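Local coordinates for protein diacylglycerol O-acyltransferase (Marinobacter hydrocarbonoclasticus, PDB 6CHJ) that probably makes triacylglycerol by transferring an acyl group from acyl-CoA to diacylglycerol and, as a wax ester synthase, joins acyl chains to alcohols, at residues Q27-P32 and N391-E396; F241-W246 and G397-S402; P382-P387 and T415-Q420. All blocks are in the same frame, centred on the assembly; numbering follows the deposited sequence.

Strand 393-401 connects the three contacts. Contact 1 pairs its first half with strand 22-30, contact 2 sets its second half against the edge strand of the other large sheet, and contact 3 packs loop 382-387 on the hairpin of strands 410-417 and 420-428. The centres of the contacts lie about 13 to 16 Å from one another. L28 N, 3.0 Å from G397 O, probably continues the pairing of contact 1 into contact 2, while a probable bond between E396 O and Q420 NE2, also 3.0 Å, ties contact 1 to contact 3. In related CoA-dependent acyltransferases the active-site channel runs between the two domains, and contact 2 probably lies along that seam.

Contact 1. Residues Q27-P32 and N391-E396; sequences QLFSFP and NGAKLE
F29 and L395 form a non-hydrogen-bonded antiparallel pair where strand 22-30, in the catalytic-domain part of the sequence, meets strand 393-401 from the C-terminal part. Backbone bonds lie on either side of the pair: E396 N donates to L28 O at 2.7 Å and S30 N to K394 O at 3.1 Å. On the face carrying F29 and L395, the leucine places CD1 over one face of the phenyl ring, offset toward its rim, in a CH-pi contact 4.0 Å from the centroid. L395 reaches this spot because its CG stands anti to the backbone N (chi1 -171°), and the same methyl also meets Q27 CB at 3.6 Å. A serine in place of F29 would remove the ring, and L395 CD1 would probably be left with a gap beside it while F128 lost its stacking partner. Polar residues suit the other face: S30 OG lies 2.8 Å from E396 OE2, although Q127 OE1 competes for its proton, and K394 NZ forms a salt bridge to the same carboxylate oxygen, its hydrogen bond weak. Past the paired residues the chains stay together through P32, whose CB packs 3.2 Å from G392 O and whose CG meets A393 CB at 4.0 Å. G392 has a positive phi of 79°, a backbone shape that glycine takes easily. Strand 127-135 flanks strand 22-30 on its far side, with F128 stacked on F29, while strand 389-390 borders strand 393-401 and helix 39-49 packs against F31 and P32.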
ATOM      1  N   GLN B  27      13.892  11.878  -3.417  1.00 53.52           N
ATOM      2  CA  GLN B  27      15.126  12.623  -3.196  1.00 50.49           C
ATOM      3  C   GLN B  27      16.267  11.656  -2.920  1.00 53.88           C
ATOM      4  O   GLN B  27      16.149  10.775  -2.066  1.00 55.41           O
ATOM      5  CB  GLN B  27      14.971  13.580  -2.019  1.00 47.89           C
ATOM      6  CG  GLN B  27      14.141  14.794  -2.351  1.00 48.24           C
ATOM      7  CD  GLN B  27      13.842  15.581  -1.125  1.00 52.61           C
ATOM      8  OE1 GLN B  27      13.818  15.022  -0.026  1.00 52.37           O
ATOM      9  NE2 GLN B  27      13.631  16.884  -1.280  1.00 54.78           N
ATOM     10  N   LEU B  28      17.365  11.826  -3.635  1.00 55.91           N
ATOM     11  CA  LEU B  28      18.540  10.986  -3.494  1.00 53.49           C
ATOM     12  C   LEU B  28      19.674  11.822  -2.917  1.00 57.78           C
ATOM     13  O   LEU B  28      19.954  12.914  -3.420  1.00 59.82           O
ATOM     14  CB  LEU B  28      18.922  10.411  -4.849  1.00 57.33           C
ATOM     15  CG  LEU B  28      20.225   9.642  -4.953  1.00 65.11           C
ATOM     16  CD1 LEU B  28      20.052   8.241  -4.351  1.00 60.62           C
ATOM     17  CD2 LEU B  28      20.628   9.590  -6.421  1.00 57.24           C
ATOM     18  N   PHE B  29      20.302  11.332  -1.844  1.00 57.39           N
ATOM     19  CA  PHE B  29      21.388  12.044  -1.189  1.00 54.97           C
ATOM     20  C   PHE B  29      22.648  11.194  -1.157  1.00 58.36           C
ATOM     21  O   PHE B  29      22.612   9.973  -1.319  1.00 58.02           O
ATOM     22  CB  PHE B  29      21.077  12.431   0.253  1.00 53.16           C
ATOM     23  CG  PHE B  29      19.830  13.226   0.433  1.00 53.11           C
ATOM     24  CD1 PHE B  29      19.874  14.609   0.463  1.00 53.84           C
ATOM     25  CD2 PHE B  29      18.622  12.592   0.661  1.00 50.29           C
ATOM     26  CE1 PHE B  29      18.715  15.365   0.676  1.00 51.01           C
ATOM     27  CE2 PHE B  29      17.471  13.329   0.865  1.00 53.89           C
ATOM     28  CZ  PHE B  29      17.519  14.726   0.867  1.00 55.10           C
ATOM     29  N   SER B  30      23.770  11.864  -0.931  1.00 60.72           N
ATOM     30  CA  SER B  30      25.013  11.184  -0.615  1.00 61.86           C
ATOM     31  C   SER B  30      25.256  11.267   0.887  1.00 58.37           C
ATOM     32  O   SER B  30      24.751  12.176   1.562  1.00 56.88           O
ATOM     33  CB  SER B  30      26.181  11.790  -1.392  1.00 65.45           C
ATOM     34  OG  SER B  30      26.236  11.241  -2.693  1.00 66.00           O
ATOM     35  N   PHE B  31      25.989  10.284   1.413  1.00 53.57           N
ATOM     36  CA  PHE B  31      26.444  10.379   2.795  1.00 65.58           C
ATOM     37  C   PHE B  31      27.181  11.703   2.990  1.00 63.69           C
ATOM     38  O   PHE B  31      28.027  12.059   2.155  1.00 71.54           O
ATOM     39  CB  PHE B  31      27.392   9.233   3.161  1.00 66.05           C
ATOM     40  CG  PHE B  31      26.714   7.934   3.514  1.00 68.73           C
ATOM     41  CD1 PHE B  31      25.408   7.665   3.108  1.00 64.16           C
ATOM     42  CD2 PHE B  31      27.409   6.956   4.234  1.00 62.49           C
ATOM     43  CE1 PHE B  31      24.805   6.450   3.411  1.00 63.58           C
ATOM     44  CE2 PHE B  31      26.808   5.740   4.544  1.00 64.00           C
ATOM     45  CZ  PHE B  31      25.501   5.491   4.135  1.00 66.46           C
ATOM     46  N   PRO B  32      26.904  12.452   4.058  1.00 66.00           N
ATOM     47  CA  PRO B  32      27.718  13.646   4.326  1.00 74.26           C
ATOM     48  C   PRO B  32      29.169  13.230   4.528  1.00 72.33           C
ATOM     49  O   PRO B  32      29.454  12.127   5.006  1.00 69.98           O
ATOM     50  CB  PRO B  32      27.108  14.236   5.607  1.00 72.29           C
ATOM     51  CG  PRO B  32      25.793  13.489   5.819  1.00 69.82           C
ATOM     52  CD  PRO B  32      25.983  12.144   5.164  1.00 64.17           C
ATOM     53  N   ASN B 391      21.397  18.677   6.238  1.00 74.28           N
ATOM     54  CA  ASN B 391      22.395  18.489   7.297  1.00 71.74           C
ATOM     55  C   ASN B 391      23.690  17.894   6.746  1.00 71.78           C
ATOM     56  O   ASN B 391      24.199  16.876   7.226  1.00 70.14           O
ATOM     57  CB  ASN B 391      21.807  17.652   8.425  1.00 73.10           C
ATOM     58  CG  ASN B 391      20.554  18.286   9.007  1.00 72.54           C
ATOM     59  OD1 ASN B 391      20.613  19.377   9.560  1.00 71.71           O
ATOM     60  ND2 ASN B 391      19.406  17.628   8.838  1.00 71.46           N
ATOM     61  N   GLY B 392      24.205  18.540   5.688  1.00 70.89           N
ATOM     62  CA  GLY B 392      25.431  18.131   5.035  1.00 68.73           C
ATOM     63  C   GLY B 392      25.314  16.955   4.089  1.00 67.91           C
ATOM     64  O   GLY B 392      26.326  16.547   3.507  1.00 67.74           O
ATOM     65  N   ALA B 393      24.127  16.381   3.918  1.00 66.64           N
ATOM     66  CA  ALA B 393      23.920  15.368   2.893  1.00 66.06           C
ATOM     67  C   ALA B 393      23.536  16.086   1.604  1.00 62.26           C
ATOM     68  O   ALA B 393      22.524  16.793   1.557  1.00 64.33           O
ATOM     69  CB  ALA B 393      22.846  14.364   3.311  1.00 61.02           C
ATOM     70  N   LYS B 394      24.356  15.937   0.574  1.00 63.51           N
ATOM     71  CA  LYS B 394      24.091  16.624  -0.686  1.00 67.13           C
ATOM     72  C   LYS B 394      22.915  15.965  -1.404  1.00 56.42           C
ATOM     73  O   LYS B 394      22.917  14.752  -1.651  1.00 52.28           O
ATOM     74  CB  LYS B 394      25.343  16.608  -1.567  1.00 64.42           C
ATOM     75  CG  LYS B 394      25.196  17.301  -2.916  1.00 64.55           C
ATOM     76  CD  LYS B 394      26.489  17.222  -3.722  1.00 69.30           C
ATOM     77  CE  LYS B 394      27.394  16.105  -3.203  1.00 69.28           C
ATOM     78  NZ  LYS B 394      28.323  15.565  -4.235  1.00 77.54           N
ATOM     79  N   LEU B 395      21.911  16.755  -1.730  1.00 54.30           N
ATOM     80  CA  LEU B 395      20.899  16.295  -2.671  1.00 60.38           C
ATOM     81  C   LEU B 395      21.550  16.068  -4.029  1.00 56.08           C
ATOM     82  O   LEU B 395      22.099  17.004  -4.618  1.00 61.78           O
ATOM     83  CB  LEU B 395      19.771  17.324  -2.772  1.00 62.06           C
ATOM     84  CG  LEU B 395      18.505  16.930  -3.543  1.00 64.92           C
ATOM     85  CD1 LEU B 395      17.773  15.755  -2.861  1.00 54.62           C
ATOM     86  CD2 LEU B 395      17.587  18.137  -3.728  1.00 59.30           C
ATOM     87  N   GLU B 396      21.521  14.820  -4.512  1.00 56.27           N
ATOM     88  CA  GLU B 396      22.053  14.472  -5.828  1.00 56.57           C
ATOM     89  C   GLU B 396      21.012  14.474  -6.952  1.00 64.34           C
ATOM     90  O   GLU B 396      21.399  14.487  -8.128  1.00 63.38           O
ATOM     91  CB  GLU B 396      22.709  13.085  -5.800  1.00 57.06           C
ATOM     92  CG  GLU B 396      23.809  12.924  -4.789  1.00 66.03           C
ATOM     93  CD  GLU B 396      25.121  13.535  -5.254  1.00 68.86           C
ATOM     94  OE1 GLU B 396      25.163  14.116  -6.366  1.00 66.61           O
ATOM     95  OE2 GLU B 396      26.106  13.435  -4.493  1.00 71.90           O
TER

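Contact 2. Residues F241-W246 and G397-S402; sequences FAAQSW and GMYPVS
F241, A243 and S245 meet Y399 and V401 where the two large sheets of the CoA-dependent acyltransferase fold approach each other. In this two-domain fold a strand from the C-terminal half crosses over to join the N-terminal sheet; here that strand is 393-401, and it faces strand 239-247, the outermost strand of the second sheet. The segment axes come no closer than 7.7 Å, and the contact is made by side chains instead of backbone hydrogen bonds. Y399 makes the largest share of it. Its CG stands anti to its own carbonyl carbon (chi1 -50°), which sends the ring along the facing strand past A243 toward S245. A243 suits its place because a single methyl leaves the phenol ring room to pass close by: A243 CB is 3.6 Å from Y399 CD1. Beyond it, S245 OG and Y399 OH are 2.8 Å apart and hydrogen-bonded, with either able to donate, though the position of the serine oxygen is less certain. G397 leaves room for the phenol, since any CB there would fall about 2.4 Å from Y399 OH. At the other end F241 packs on L97 and V100 of helix 93-105, and both F241 and V401 touch I426 of strand 420-428; apolar side chains suit this buried end. The two cross at about a right angle, and V401 CG2 sits over one face of the F241 ring, 4.2 Å from its centroid. The rim of that ring is occupied too: F241 CZ touches Y399 CB at 4.1 Å, and F241 CE1 lies 3.5 Å from P400 O, which sits near the ring plane.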
ATOM      1  N   PHE B 241       7.603   3.170 -11.808  1.00 49.51           N
ATOM      2  CA  PHE B 241       8.249   4.468 -11.723  1.00 49.38           C
ATOM      3  C   PHE B 241       9.629   4.409 -12.365  1.00 49.44           C
ATOM      4  O   PHE B 241      10.398   3.473 -12.136  1.00 50.59           O
ATOM      5  CB  PHE B 241       8.387   4.926 -10.278  1.00 52.20           C
ATOM      6  CG  PHE B 241       9.004   6.285 -10.134  1.00 52.09           C
ATOM      7  CD1 PHE B 241       8.473   7.377 -10.811  1.00 51.92           C
ATOM      8  CD2 PHE B 241      10.101   6.478  -9.320  1.00 46.75           C
ATOM      9  CE1 PHE B 241       9.031   8.636 -10.670  1.00 49.66           C
ATOM     10  CE2 PHE B 241      10.665   7.738  -9.183  1.00 49.55           C
ATOM     11  CZ  PHE B 241      10.132   8.812  -9.850  1.00 46.79           C
ATOM     12  N   ALA B 242       9.933   5.416 -13.179  1.00 56.22           N
ATOM     13  CA  ALA B 242      11.208   5.511 -13.887  1.00 56.88           C
ATOM     14  C   ALA B 242      11.648   6.960 -13.832  1.00 55.77           C
ATOM     15  O   ALA B 242      10.912   7.854 -14.269  1.00 54.76           O
ATOM     16  CB  ALA B 242      11.093   5.036 -15.341  1.00 47.39           C
ATOM     17  N   ALA B 243      12.825   7.189 -13.273  1.00 51.24           N
ATOM     18  CA  ALA B 243      13.359   8.528 -13.114  1.00 54.47           C
ATOM     19  C   ALA B 243      14.813   8.523 -13.554  1.00 56.79           C
ATOM     20  O   ALA B 243      15.478   7.480 -13.536  1.00 55.96           O
ATOM     21  CB  ALA B 243      13.236   9.030 -11.663  1.00 48.66           C
ATOM     22  N   GLN B 244      15.293   9.699 -13.967  1.00 54.73           N
ATOM     23  CA  GLN B 244      16.659   9.873 -14.456  1.00 56.66           C
ATOM     24  C   GLN B 244      16.945  11.360 -14.632  1.00 55.92           C
ATOM     25  O   GLN B 244      16.028  12.171 -14.799  1.00 52.35           O
ATOM     26  CB  GLN B 244      16.896   9.124 -15.776  1.00 54.42           C
ATOM     27  CG  GLN B 244      18.327   9.193 -16.357  1.00 58.27           C
ATOM     28  CD  GLN B 244      19.435   8.985 -15.317  1.00 67.07           C
ATOM     29  OE1 GLN B 244      19.725   9.864 -14.486  1.00 66.93           O
ATOM     30  NE2 GLN B 244      20.065   7.811 -15.368  1.00 67.00           N
ATOM     31  N   SER B 245      18.231  11.696 -14.575  1.00 58.06           N
ATOM     32  CA  SER B 245      18.742  13.048 -14.721  1.00 60.17           C
ATOM     33  C   SER B 245      19.504  13.168 -16.032  1.00 56.77           C
ATOM     34  O   SER B 245      20.151  12.215 -16.478  1.00 56.93           O
ATOM     35  CB  SER B 245      19.680  13.413 -13.562  1.00 62.88           C
ATOM     36  OG  SER B 245      18.977  13.639 -12.348  1.00 58.16           O
ATOM     37  N   TRP B 246      19.430  14.352 -16.639  1.00 56.71           N
ATOM     38  CA  TRP B 246      20.204  14.681 -17.831  1.00 59.49           C
ATOM     39  C   TRP B 246      20.864  16.040 -17.637  1.00 61.53           C
ATOM     40  O   TRP B 246      20.237  16.970 -17.115  1.00 56.85           O
ATOM     41  CB  TRP B 246      19.327  14.704 -19.098  1.00 54.88           C
ATOM     42  CG  TRP B 246      19.027  13.341 -19.684  1.00 52.89           C
ATOM     43  CD1 TRP B 246      19.700  12.724 -20.671  1.00 52.84           C
ATOM     44  CD2 TRP B 246      17.957  12.456 -19.316  1.00 53.14           C
ATOM     45  NE1 TRP B 246      19.118  11.512 -20.965  1.00 54.43           N
ATOM     46  CE2 TRP B 246      18.058  11.316 -20.131  1.00 50.89           C
ATOM     47  CE3 TRP B 246      16.931  12.521 -18.374  1.00 52.66           C
ATOM     48  CZ2 TRP B 246      17.182  10.234 -20.028  1.00 54.97           C
ATOM     49  CZ3 TRP B 246      16.055  11.445 -18.269  1.00 53.20           C
ATOM     50  CH2 TRP B 246      16.190  10.316 -19.089  1.00 50.14           C
ATOM     51  N   GLY B 397      19.716  14.431  -6.632  1.00 64.77           N
ATOM     52  CA  GLY B 397      18.667  14.379  -7.639  1.00 57.59           C
ATOM     53  C   GLY B 397      17.288  14.326  -7.004  1.00 64.88           C
ATOM     54  O   GLY B 397      17.088  13.602  -6.018  1.00 62.27           O
ATOM     55  N   MET B 398      16.339  15.103  -7.539  1.00 59.79           N
ATOM     56  CA  MET B 398      14.974  15.179  -7.027  1.00 56.73           C
ATOM     57  C   MET B 398      14.014  14.896  -8.180  1.00 62.60           C
ATOM     58  O   MET B 398      14.090  15.549  -9.227  1.00 60.15           O
ATOM     59  CB  MET B 398      14.690  16.556  -6.392  1.00 52.23           C
ATOM     60  CG  MET B 398      15.400  17.727  -7.092  1.00 60.26           C
ATOM     61  SD  MET B 398      15.008  19.401  -6.505  1.00 66.37           S
ATOM     62  CE  MET B 398      13.258  19.515  -6.884  1.00 66.13           C
ATOM     63  N   TYR B 399      13.124  13.917  -7.987  1.00 59.15           N
ATOM     64  CA  TYR B 399      12.299  13.357  -9.058  1.00 51.43           C
ATOM     65  C   TYR B 399      10.844  13.330  -8.614  1.00 58.49           C
ATOM     66  O   TYR B 399      10.502  12.607  -7.653  1.00 50.45           O
ATOM     67  CB  TYR B 399      12.766  11.951  -9.434  1.00 53.78           C
ATOM     68  CG  TYR B 399      14.251  11.869  -9.694  1.00 54.69           C
ATOM     69  CD1 TYR B 399      14.776  12.165 -10.957  1.00 60.79           C
ATOM     70  CD2 TYR B 399      15.138  11.530  -8.676  1.00 55.78           C
ATOM     71  CE1 TYR B 399      16.157  12.101 -11.208  1.00 54.40           C
ATOM     72  CE2 TYR B 399      16.511  11.466  -8.906  1.00 61.88           C
ATOM     73  CZ  TYR B 399      17.010  11.756 -10.179  1.00 61.11           C
ATOM     74  OH  TYR B 399      18.365  11.698 -10.399  1.00 63.44           O
ATOM     75  N   PRO B 400       9.959  14.062  -9.274  1.00 57.14           N
ATOM     76  CA  PRO B 400       8.552  14.023  -8.895  1.00 53.84           C
ATOM     77  C   PRO B 400       7.916  12.692  -9.280  1.00 53.57           C
ATOM     78  O   PRO B 400       8.357  12.010 -10.210  1.00 46.30           O
ATOM     79  CB  PRO B 400       7.951  15.189  -9.688  1.00 57.96           C
ATOM     80  CG  PRO B 400       8.790  15.234 -10.919  1.00 57.77           C
ATOM     81  CD  PRO B 400      10.188  14.902 -10.461  1.00 58.99           C
ATOM     82  N   VAL B 401       6.872  12.325  -8.530  1.00 49.31           N
ATOM     83  CA  VAL B 401       6.106  11.098  -8.742  1.00 47.84           C
ATOM     84  C   VAL B 401       4.660  11.530  -8.826  1.00 42.95           C
ATOM     85  O   VAL B 401       4.097  12.009  -7.836  1.00 43.49           O
ATOM     86  CB  VAL B 401       6.299  10.068  -7.618  1.00 47.69           C
ATOM     87  CG1 VAL B 401       5.809   8.705  -8.085  1.00 45.04           C
ATOM     88  CG2 VAL B 401       7.765  10.011  -7.169  1.00 47.53           C
ATOM     89  N   SER B 402       4.058  11.393  -9.997  1.00 43.33           N
ATOM     90  CA  SER B 402       2.777  12.054 -10.169  1.00 45.27           C
ATOM     91  C   SER B 402       1.624  11.030 -10.175  1.00 48.03           C
ATOM     92  O   SER B 402       1.763   9.919  -9.643  1.00 46.08           O
ATOM     93  CB  SER B 402       2.851  12.908 -11.434  1.00 48.48           C
ATOM     94  OG  SER B 402       2.031  14.046 -11.277  1.00 57.30           O
TER

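Contact 3. Residues P382-P387 and T415-Q420; sequences PGPSRP and TSYNDQ
P384, Y417 and N418 mark the closely packed part of this contact, in which loop 382-387 runs beside the end of strand 410-417 and the turn after it, their directions only 32° apart. N418 N donates to P384 O at 2.9 Å, and P384 CG rests 3.8 Å from Y417 CD1. With CG anti to its backbone N (chi1 163°), the tyrosine carries its ring on along the loop, until Y417 OH lies 3.6 Å from P387 CA. Proline suits P384 and P387, where the backbone is extended; P384 gives its CG and P387 its CA to the tyrosine. N418 OD1 sits 3.2 Å from P387 CD; S385 O is also near it, but both oxygens are acceptors and no bond forms. N418 is the second residue of a type II' turn from Y417 to Q420, a position of positive phi (50°) that asparagine tolerates. G383 belongs to the tight part as well: its CA comes 3.1 Å from S416 O, and a CB would collide with that oxygen. The margins are looser. G383 N makes a weak bond to S416 OG at 3.4 Å, and P382 touches that serine only lightly. S385, R386 and P387 are exposed; R386 points its CB away, and its guanidinium pairs with E154. Inward, Y417 OH bonds L388 N and lies near L395 O, at a separation too short to be certain. P384 and Y417 pack on M398 of strand 393-401, and T415 OG1 bonds V381 O while its backbone pairs with E422 of strand 420-428.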
ATOM      1  N   PRO B 382       9.833  24.262 -12.639  1.00 79.45           N
ATOM      2  CA  PRO B 382      11.269  24.481 -12.400  1.00 78.50           C
ATOM      3  C   PRO B 382      11.629  24.460 -10.920  1.00 71.13           C
ATOM      4  O   PRO B 382      10.800  24.745 -10.052  1.00 74.10           O
ATOM      5  CB  PRO B 382      11.525  25.861 -13.026  1.00 79.52           C
ATOM      6  CG  PRO B 382      10.170  26.526 -13.065  1.00 74.24           C
ATOM      7  CD  PRO B 382       9.200  25.414 -13.309  1.00 75.53           C
ATOM      8  N   GLY B 383      12.888  24.117 -10.639  1.00 70.60           N
ATOM      9  CA  GLY B 383      13.359  23.967  -9.280  1.00 71.49           C
ATOM     10  C   GLY B 383      14.531  24.860  -8.926  1.00 73.44           C
ATOM     11  O   GLY B 383      14.800  25.867  -9.588  1.00 75.95           O
ATOM     12  N   PRO B 384      15.261  24.492  -7.872  1.00 71.58           N
ATOM     13  CA  PRO B 384      16.332  25.357  -7.355  1.00 73.56           C
ATOM     14  C   PRO B 384      17.586  25.350  -8.223  1.00 76.73           C
ATOM     15  O   PRO B 384      18.011  24.310  -8.743  1.00 68.01           O
ATOM     16  CB  PRO B 384      16.624  24.757  -5.976  1.00 74.23           C
ATOM     17  CG  PRO B 384      16.306  23.293  -6.161  1.00 75.06           C
ATOM     18  CD  PRO B 384      15.109  23.262  -7.077  1.00 71.94           C
ATOM     19  N   SER B 385      18.199  26.534  -8.340  1.00 75.18           N
ATOM     20  CA  SER B 385      19.267  26.781  -9.305  1.00 76.64           C
ATOM     21  C   SER B 385      20.662  26.439  -8.797  1.00 73.17           C
ATOM     22  O   SER B 385      21.617  26.537  -9.576  1.00 75.07           O
ATOM     23  CB  SER B 385      19.244  28.247  -9.750  1.00 74.86           C
ATOM     24  OG  SER B 385      18.850  29.099  -8.690  1.00 74.30           O
ATOM     25  N   ARG B 386      20.815  26.045  -7.537  1.00 74.38           N
ATOM     26  CA  ARG B 386      22.119  25.834  -6.922  1.00 74.55           C
ATOM     27  C   ARG B 386      22.083  24.573  -6.066  1.00 74.06           C
ATOM     28  O   ARG B 386      21.010  24.152  -5.624  1.00 69.43           O
ATOM     29  CB  ARG B 386      22.531  27.044  -6.071  1.00 75.26           C
ATOM     30  CG  ARG B 386      22.592  28.350  -6.874  1.00 80.11           C
ATOM     31  CD  ARG B 386      23.119  29.509  -6.075  1.00 81.37           C
ATOM     32  NE  ARG B 386      22.220  29.861  -4.984  1.00 81.32           N
ATOM     33  CZ  ARG B 386      21.262  30.769  -5.087  1.00 79.92           C
ATOM     34  NH1 ARG B 386      21.081  31.402  -6.237  1.00 80.10           N
ATOM     35  NH2 ARG B 386      20.485  31.038  -4.045  1.00 84.38           N
ATOM     36  N   PRO B 387      23.244  23.950  -5.820  1.00 72.18           N
ATOM     37  CA  PRO B 387      23.254  22.692  -5.059  1.00 69.45           C
ATOM     38  C   PRO B 387      22.707  22.870  -3.648  1.00 69.84           C
ATOM     39  O   PRO B 387      22.692  23.970  -3.082  1.00 71.84           O
ATOM     40  CB  PRO B 387      24.736  22.290  -5.039  1.00 69.45           C
ATOM     41  CG  PRO B 387      25.324  22.967  -6.216  1.00 71.18           C
ATOM     42  CD  PRO B 387      24.584  24.280  -6.330  1.00 70.38           C
ATOM     43  N   THR B 415      11.321  18.494 -13.794  1.00 56.75           N
ATOM     44  CA  THR B 415      11.785  19.556 -12.923  1.00 63.54           C
ATOM     45  C   THR B 415      13.267  19.728 -13.198  1.00 60.41           C
ATOM     46  O   THR B 415      13.893  18.912 -13.887  1.00 55.58           O
ATOM     47  CB  THR B 415      11.508  19.245 -11.439  1.00 59.11           C
ATOM     48  OG1 THR B 415      11.880  20.370 -10.630  1.00 67.83           O
ATOM     49  CG2 THR B 415      12.298  18.054 -10.993  1.00 52.95           C
ATOM     50  N   SER B 416      13.824  20.801 -12.664  1.00 60.09           N
ATOM     51  CA  SER B 416      15.248  21.037 -12.797  1.00 65.22           C
ATOM     52  C   SER B 416      15.844  21.250 -11.418  1.00 62.86           C
ATOM     53  O   SER B 416      15.175  21.725 -10.489  1.00 64.29           O
ATOM     54  CB  SER B 416      15.557  22.233 -13.719  1.00 57.84           C
ATOM     55  OG  SER B 416      14.746  23.352 -13.415  1.00 61.24           O
ATOM     56  N   TYR B 417      17.100  20.852 -11.291  1.00 58.70           N
ATOM     57  CA  TYR B 417      17.871  21.057 -10.070  1.00 66.00           C
ATOM     58  C   TYR B 417      19.298  21.336 -10.514  1.00 59.84           C
ATOM     59  O   TYR B 417      19.957  20.445 -11.057  1.00 58.78           O
ATOM     60  CB  TYR B 417      17.788  19.839  -9.135  1.00 58.72           C
ATOM     61  CG  TYR B 417      18.850  19.741  -8.032  1.00 59.48           C
ATOM     62  CD1 TYR B 417      19.046  20.774  -7.109  1.00 59.62           C
ATOM     63  CD2 TYR B 417      19.631  18.596  -7.899  1.00 55.48           C
ATOM     64  CE1 TYR B 417      20.009  20.664  -6.098  1.00 60.77           C
ATOM     65  CE2 TYR B 417      20.592  18.482  -6.908  1.00 51.11           C
ATOM     66  CZ  TYR B 417      20.779  19.512  -6.006  1.00 56.81           C
ATOM     67  OH  TYR B 417      21.736  19.380  -5.012  1.00 58.15           O
ATOM     68  N   ASN B 418      19.741  22.582 -10.328  1.00 66.37           N
ATOM     69  CA  ASN B 418      21.120  22.996 -10.581  1.00 64.81           C
ATOM     70  C   ASN B 418      21.605  22.548 -11.959  1.00 60.01           C
ATOM     71  O   ASN B 418      21.116  23.027 -12.982  1.00 61.82           O
ATOM     72  CB  ASN B 418      22.041  22.459  -9.475  1.00 68.57           C
ATOM     73  CG  ASN B 418      23.444  23.078  -9.518  1.00 72.72           C
ATOM     74  OD1 ASN B 418      23.605  24.297  -9.396  1.00 73.77           O
ATOM     75  ND2 ASN B 418      24.456  22.235  -9.705  1.00 64.03           N
ATOM     76  N   ASP B 419      22.542  21.597 -11.990  1.00 63.01           N
ATOM     77  CA  ASP B 419      23.204  21.161 -13.218  1.00 70.00           C
ATOM     78  C   ASP B 419      22.278  20.479 -14.215  1.00 67.87           C
ATOM     79  O   ASP B 419      22.681  20.310 -15.370  1.00 64.73           O
ATOM     80  CB  ASP B 419      24.325  20.166 -12.902  1.00 68.44           C
ATOM     81  CG  ASP B 419      25.580  20.832 -12.401  1.00 83.32           C
ATOM     82  OD1 ASP B 419      26.396  20.135 -11.757  1.00 90.48           O
ATOM     83  OD2 ASP B 419      25.755  22.046 -12.652  1.00 86.80           O
ATOM     84  N   GLN B 420      21.089  20.033 -13.805  1.00 61.51           N
ATOM     85  CA  GLN B 420      20.446  18.946 -14.527  1.00 62.91           C
ATOM     86  C   GLN B 420      18.938  19.167 -14.642  1.00 61.96           C
ATOM     87  O   GLN B 420      18.343  20.011 -13.968  1.00 60.16           O
ATOM     88  CB  GLN B 420      20.766  17.597 -13.857  1.00 63.47           C
ATOM     89  CG  GLN B 420      20.279  17.493 -12.399  1.00 65.01           C
ATOM     90  CD  GLN B 420      21.133  16.574 -11.533  1.00 67.08           C
ATOM     91  OE1 GLN B 420      22.367  16.608 -11.586  1.00 73.09           O
ATOM     92  NE2 GLN B 420      20.473  15.757 -10.711  1.00 64.16           N
TER